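Long-range contacts in BH0493 protein (Bacillus halodurans C-125, PDB 2QEE), which binds zinc and is a putative metal-dependent hydrolase of the amidohydrolase type, its substrate not being established: residues 55-60 with 78-83; 105-110 with 119-124. One frame throughout, in Å; residues are numbered along the deposited sequence.

Contact 1: 55-60 with 78-83; sequences AEVMRW and DLIWEE
The carboxylate of E83 is held by two partners, one on each oxygen, at the place where it approaches W60: OE1 forms a salt bridge with R88 NH1, and OE2 hydrogen-bonds to T61 OG1. Against the other segment its approach is only a touch, with OE1 of E83 4.1 Å from CB of W60. The setting is helix-helix packing, helix 73-86 presenting L79, I80 and E83 to the C-terminal end of helix 51-58, and the backbones come close, with CA of V57 5.9 Å from CA of I80. From the 55-60 side V57 provides the larger part of the buried area. Its two methyl branches divide the work. CG2 lies anti to the backbone N and meets the aliphatic root of the glutamate, 3.6 Å from CB of E83, whereas CG1 reaches CG1 of I80 at 3.8 Å; with both partners the valine side chain crosses at about a right angle. A bend at chi2 (-84°) turns the E83 carboxylate off this apolar patch toward T61 and R88, so one residue serves as both packing surface and polar tether. R88 also makes a cation-pi contact with W60, and thus couples the indole to the carboxylate. F68 of helix 65-70 packs on L79 and I80. R412 NH2 of a second subunit hydrogen-bonds to the carbonyl O of W60. V57 CG2 also lies over the backbone of helix 73-86, 4.0 Å from CA of I80 and 4.3 Å from the carbonyl O of L79.

Contact 2: 105-110 with 119-124; sequences LGLDPA and EYFAKK
L105 and L107 meet Y120 and F121 in an apolar cluster that packs the turn following helix 93-104 against the last turns of helix 114-122. The two branches of L105 are shared between the aromatics: CD1 approaches CZ of F121 at 3.6 Å, and CD2 lies 3.6 Å from OH of Y120. Both crossings are at about a right angle. L107 reaches the base of the tyrosine, its CD2 being 3.8 Å from CB of Y120 and equally near CD1 of that ring, and its CD1 touches CE2 of F121 more loosely at 4.2 Å.

The aromatic pair is itself ordered. CD2 of Y120 stands 3.7 Å above the centre of the F121 ring, a position reached with the tyrosine chi1 at 172°, which carries CG away from the backbone N. CG of F121 in turn lies in the plane of the Y120 ring, at its edge. The hydroxyl end of the tyrosine lies beside CD2 of L105.

Polar contacts gather at that hydroxyl. One water donates to the carbonyl O of L105 and is 2.6 Å from OH of Y120, giving the contact a solvent bridge. NZ of K124 donates to the same OH at 2.9 Å, and its charge would probably polarise the phenol.

Among backbone features, G106 with its positive phi (84°) ends helix 93-104 in a Schellman motif, and farther on OD1 of D108 accepts from the A110 amide in an Asx turn.

Helix 126-136 closes one flank, Q129 touching L105, Y120 and F121 and, with T132, binding K124 NZ, while W42 and E362 in loops pack on F121 beside the end of helix 114-122.

Overall arrangement
From the N terminus, helix 51-58 comes first, and contact 1 closes the loop that leads through helix 65-70 to helix 73-86. The chain then runs through helix 93-104, and contact 2 closes a shorter excursion in which helix 114-122 folds back on the turn before it. The two are in series, neither nesting nor crossing, with centres 21 Å apart and nearest atoms about 6 Å apart. Helix 114-122 links them: R118 forms a salt bridge with D78, and L114 and Y117 pack on W81. Together they tie successive helices of the region between strands 24-26 and 139-143, away from the zinc ligands, and both touch a second subunit.

Contact 1: 55-60 with 78-83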
loop_
_atom_site.group_PDB
_atom_site.type_symbol
_atom_site.label_atom_id
_atom_site.label_comp_id
_atom_site.label_asym_id
_atom_site.label_seq_id
_atom_site.Cartn_x
_atom_site.Cartn_y
_atom_site.Cartn_z
ATOM N N ALA C 55 -12.870 0.227 21.415
ATOM C CA ALA C 55 -13.196 -0.352 20.102
ATOM C C ALA C 55 -12.881 -1.854 20.121
ATOM O O ALA C 55 -13.705 -2.694 19.737
ATOM C CB ALA C 55 -12.389 0.361 19.009
ATOM N N GLU C 56 -11.686 -2.233 20.599
ATOM C CA GLU C 56 -11.303 -3.631 20.527
ATOM C C GLU C 56 -12.174 -4.535 21.416
ATOM O O GLU C 56 -12.561 -5.600 20.976
ATOM C CB GLU C 56 -9.812 -3.790 20.850
ATOM C CG GLU C 56 -8.959 -3.162 19.706
ATOM C CD GLU C 56 -7.464 -3.273 19.967
ATOM O OE1 GLU C 56 -7.033 -4.285 20.584
ATOM O OE2 GLU C 56 -6.772 -2.316 19.533
ATOM N N VAL C 57 -12.519 -4.067 22.623
ATOM C CA VAL C 57 -13.277 -4.963 23.547
ATOM C C VAL C 57 -14.697 -5.157 22.968
ATOM O O VAL C 57 -15.297 -6.252 23.060
ATOM C CB VAL C 57 -13.316 -4.425 25.015
ATOM C CG1 VAL C 57 -14.255 -3.173 25.196
ATOM C CG2 VAL C 57 -13.648 -5.544 25.962
ATOM N N MET C 58 -15.180 -4.107 22.309
ATOM C CA MET C 58 -16.547 -4.204 21.750
ATOM C C MET C 58 -16.652 -5.239 20.606
ATOM O O MET C 58 -17.756 -5.716 20.320
ATOM C CB MET C 58 -17.112 -2.822 21.370
ATOM C CG MET C 58 -17.377 -1.828 22.535
ATOM S SD MET C 58 -18.271 -2.492 24.021
ATOM C CE MET C 58 -19.574 -3.098 23.141
ATOM N N ARG C 59 -15.528 -5.640 19.981
ATOM C CA ARG C 59 -15.569 -6.752 19.012
ATOM C C ARG C 59 -15.733 -8.108 19.651
ATOM O O ARG C 59 -16.100 -9.025 18.972
ATOM C CB ARG C 59 -14.305 -6.804 18.133
ATOM C CG ARG C 59 -14.249 -5.625 17.146
ATOM C CD ARG C 59 -13.163 -5.816 16.057
ATOM N NE ARG C 59 -13.317 -7.074 15.319
ATOM C CZ ARG C 59 -14.319 -7.306 14.450
ATOM N NH1 ARG C 59 -15.194 -6.351 14.169
ATOM N NH2 ARG C 59 -14.417 -8.465 13.846
ATOM N N TRP C 60 -15.457 -8.243 20.962
ATOM C CA TRP C 60 -15.512 -9.540 21.634
ATOM C C TRP C 60 -16.623 -9.683 22.634
ATOM O O TRP C 60 -17.179 -10.777 22.781
ATOM C CB TRP C 60 -14.199 -9.790 22.402
ATOM C CG TRP C 60 -13.034 -10.273 21.542
ATOM C CD1 TRP C 60 -11.817 -9.597 21.326
ATOM C CD2 TRP C 60 -12.921 -11.533 20.873
ATOM N NE1 TRP C 60 -11.002 -10.369 20.538
ATOM C CE2 TRP C 60 -11.650 -11.557 20.236
ATOM C CE3 TRP C 60 -13.783 -12.627 20.699
ATOM C CZ2 TRP C 60 -11.219 -12.643 19.481
ATOM C CZ3 TRP C 60 -13.351 -13.727 19.949
ATOM C CH2 TRP C 60 -12.074 -13.723 19.346
ATOM N N ASP C 78 -11.540 -3.615 34.291
ATOM C CA ASP C 78 -11.634 -5.012 34.580
ATOM C C ASP C 78 -12.172 -5.826 33.372
ATOM O O ASP C 78 -11.670 -6.910 33.079
ATOM C CB ASP C 78 -12.620 -5.237 35.758
ATOM C CG ASP C 78 -12.056 -4.863 37.108
ATOM O OD1 ASP C 78 -10.827 -4.725 37.273
ATOM O OD2 ASP C 78 -12.877 -4.767 38.044
ATOM N N LEU C 79 -13.248 -5.350 32.748
ATOM C CA LEU C 79 -13.843 -6.035 31.608
ATOM C C LEU C 79 -12.795 -6.119 30.445
ATOM O O LEU C 79 -12.622 -7.185 29.817
ATOM C CB LEU C 79 -15.069 -5.263 31.105
ATOM C CG LEU C 79 -15.776 -5.941 29.909
ATOM C CD1 LEU C 79 -16.380 -7.298 30.245
ATOM C CD2 LEU C 79 -16.800 -5.018 29.251
ATOM N N ILE C 80 -12.181 -4.978 30.153
ATOM C CA ILE C 80 -11.154 -4.883 29.049
ATOM C C ILE C 80 -10.005 -5.867 29.328
ATOM O O ILE C 80 -9.610 -6.628 28.435
ATOM C CB ILE C 80 -10.717 -3.438 28.771
ATOM C CG1 ILE C 80 -11.931 -2.693 28.143
ATOM C CG2 ILE C 80 -9.425 -3.376 27.849
ATOM C CD1 ILE C 80 -11.775 -1.163 28.055
ATOM N N TRP C 81 -9.555 -5.916 30.587
ATOM C CA TRP C 81 -8.491 -6.830 30.977
ATOM C C TRP C 81 -8.889 -8.283 30.719
ATOM O O TRP C 81 -8.181 -9.048 30.056
ATOM C CB TRP C 81 -8.115 -6.629 32.460
ATOM C CG TRP C 81 -6.927 -7.401 32.877
ATOM C CD1 TRP C 81 -6.908 -8.516 33.665
ATOM C CD2 TRP C 81 -5.551 -7.085 32.601
ATOM N NE1 TRP C 81 -5.620 -8.924 33.895
ATOM C CE2 TRP C 81 -4.760 -8.054 33.269
ATOM C CE3 TRP C 81 -4.918 -6.063 31.894
ATOM C CZ2 TRP C 81 -3.360 -8.049 33.206
ATOM C CZ3 TRP C 81 -3.524 -6.049 31.826
ATOM C CH2 TRP C 81 -2.762 -7.052 32.458
ATOM N N GLU C 82 -10.042 -8.684 31.245
ATOM C CA GLU C 82 -10.514 -10.047 31.045
ATOM C C GLU C 82 -10.704 -10.408 29.551
ATOM O O GLU C 82 -10.243 -11.467 29.124
ATOM C CB GLU C 82 -11.823 -10.248 31.837
ATOM C CG GLU C 82 -12.442 -11.618 31.695
ATOM C CD GLU C 82 -11.648 -12.746 32.371
ATOM O OE1 GLU C 82 -10.735 -12.475 33.206
ATOM O OE2 GLU C 82 -11.933 -13.911 32.027
ATOM N N GLU C 83 -11.325 -9.520 28.773
ATOM C CA GLU C 83 -11.732 -9.867 27.408
ATOM C C GLU C 83 -10.552 -9.831 26.432
ATOM O O GLU C 83 -10.510 -10.634 25.526
ATOM C CB GLU C 83 -12.786 -8.889 26.886
ATOM C CG GLU C 83 -14.140 -8.954 27.705
ATOM C CD GLU C 83 -15.076 -10.066 27.217
ATOM O OE1 GLU C 83 -14.707 -10.838 26.319
ATOM O OE2 GLU C 83 -16.239 -10.145 27.709
#

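Contact 2: 105-110 with 119-124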
loop_
_atom_site.group_PDB
_atom_site.type_symbol
_atom_site.label_atom_id
_atom_site.label_comp_id
_atom_site.label_asym_id
_atom_site.label_seq_id
_atom_site.Cartn_x
_atom_site.Cartn_y
_atom_site.Cartn_z
ATOM N N LEU C 105 7.417 0.659 34.076
ATOM C CA LEU C 105 7.210 1.221 35.411
ATOM C C LEU C 105 7.772 0.337 36.514
ATOM O O LEU C 105 7.710 0.702 37.701
ATOM C CB LEU C 105 5.710 1.454 35.615
ATOM C CG LEU C 105 5.073 2.617 34.796
ATOM C CD1 LEU C 105 3.546 2.486 34.950
ATOM C CD2 LEU C 105 5.554 3.965 35.262
ATOM N N GLY C 106 8.354 -0.799 36.138
ATOM C CA GLY C 106 8.884 -1.745 37.107
ATOM C C GLY C 106 7.801 -2.661 37.629
ATOM O O GLY C 106 8.036 -3.425 38.583
ATOM N N LEU C 107 6.625 -2.645 36.986
ATOM C CA LEU C 107 5.617 -3.644 37.325
ATOM C C LEU C 107 5.874 -4.942 36.543
ATOM O O LEU C 107 6.692 -4.998 35.616
ATOM C CB LEU C 107 4.203 -3.099 37.194
ATOM C CG LEU C 107 4.014 -1.743 37.914
ATOM C CD1 LEU C 107 2.741 -1.067 37.635
ATOM C CD2 LEU C 107 4.090 -1.934 39.468
ATOM N N ASP C 108 5.193 -6.009 36.916
ATOM C CA ASP C 108 5.494 -7.279 36.320
ATOM C C ASP C 108 4.279 -7.851 35.569
ATOM O O ASP C 108 3.343 -8.354 36.182
ATOM C CB ASP C 108 5.956 -8.214 37.437
ATOM C CG ASP C 108 6.365 -9.576 36.950
ATOM O OD1 ASP C 108 6.470 -9.810 35.714
ATOM O OD2 ASP C 108 6.596 -10.428 37.845
ATOM N N PRO C 109 4.260 -7.725 34.225
ATOM C CA PRO C 109 3.136 -8.298 33.477
ATOM C C PRO C 109 2.938 -9.788 33.647
ATOM O O PRO C 109 1.830 -10.290 33.443
ATOM C CB PRO C 109 3.449 -7.944 32.005
ATOM C CG PRO C 109 4.356 -6.689 32.146
ATOM C CD PRO C 109 5.208 -6.992 33.347
ATOM N N ALA C 110 3.991 -10.493 34.064
ATOM C CA ALA C 110 3.941 -11.939 34.223
ATOM C C ALA C 110 2.901 -12.400 35.227
ATOM O O ALA C 110 2.357 -13.483 35.069
ATOM C CB ALA C 110 5.303 -12.479 34.626
ATOM N N GLU C 119 -2.235 -0.560 42.806
ATOM C CA GLU C 119 -1.582 -0.073 44.057
ATOM C C GLU C 119 -0.414 0.878 43.797
ATOM O O GLU C 119 -0.194 1.818 44.550
ATOM C CB GLU C 119 -1.126 -1.230 44.951
ATOM C CG GLU C 119 -2.250 -2.122 45.510
ATOM C CD GLU C 119 -1.737 -3.408 46.200
ATOM O OE1 GLU C 119 -2.588 -4.253 46.565
ATOM O OE2 GLU C 119 -0.509 -3.580 46.376
ATOM N N TYR C 120 0.326 0.643 42.710
ATOM C CA TYR C 120 1.444 1.470 42.346
ATOM C C TYR C 120 1.020 2.913 42.179
ATOM O O TYR C 120 1.693 3.843 42.638
ATOM C CB TYR C 120 2.095 0.925 41.046
ATOM C CG TYR C 120 3.175 1.828 40.456
ATOM C CD1 TYR C 120 4.526 1.641 40.746
ATOM C CD2 TYR C 120 2.834 2.873 39.603
ATOM C CE1 TYR C 120 5.514 2.514 40.190
ATOM C CE2 TYR C 120 3.782 3.724 39.062
ATOM C CZ TYR C 120 5.121 3.518 39.344
ATOM O OH TYR C 120 6.004 4.406 38.782
ATOM N N PHE C 121 -0.096 3.120 41.498
ATOM C CA PHE C 121 -0.500 4.481 41.102
ATOM C C PHE C 121 -1.205 5.228 42.248
ATOM O O PHE C 121 -1.150 6.462 42.301
ATOM C CB PHE C 121 -1.436 4.438 39.874
ATOM C CG PHE C 121 -0.835 3.727 38.679
ATOM C CD1 PHE C 121 -0.128 4.440 37.704
ATOM C CD2 PHE C 121 -0.981 2.352 38.530
ATOM C CE1 PHE C 121 0.432 3.777 36.599
ATOM C CE2 PHE C 121 -0.421 1.678 37.426
ATOM C CZ PHE C 121 0.265 2.374 36.459
ATOM N N ALA C 122 -1.853 4.454 43.116
ATOM C CA ALA C 122 -2.611 4.960 44.271
ATOM C C ALA C 122 -1.695 5.730 45.196
ATOM O O ALA C 122 -2.138 6.668 45.866
ATOM C CB ALA C 122 -3.267 3.817 45.033
ATOM N N LYS C 123 -0.413 5.369 45.199
ATOM C CA LYS C 123 0.548 6.027 46.084
ATOM C C LYS C 123 1.385 7.161 45.498
ATOM O O LYS C 123 2.423 7.506 46.069
ATOM C CB LYS C 123 1.440 5.013 46.818
ATOM C CG LYS C 123 1.995 3.874 46.030
ATOM C CD LYS C 123 1.846 2.631 46.878
ATOM C CE LYS C 123 3.101 1.783 46.867
ATOM N NZ LYS C 123 2.796 0.395 47.350
ATOM N N LYS C 124 0.934 7.770 44.402
ATOM C CA LYS C 124 1.731 8.820 43.757
ATOM C C LYS C 124 0.906 10.065 43.486
ATOM O O LYS C 124 -0.304 9.963 43.309
ATOM C CB LYS C 124 2.287 8.306 42.402
ATOM C CG LYS C 124 3.133 7.060 42.492
ATOM C CD LYS C 124 3.809 6.758 41.163
ATOM C CE LYS C 124 5.008 7.701 40.940
ATOM N NZ LYS C 124 5.929 7.080 39.946
HETATM O O HOH W 1 8.376 3.352 38.467
#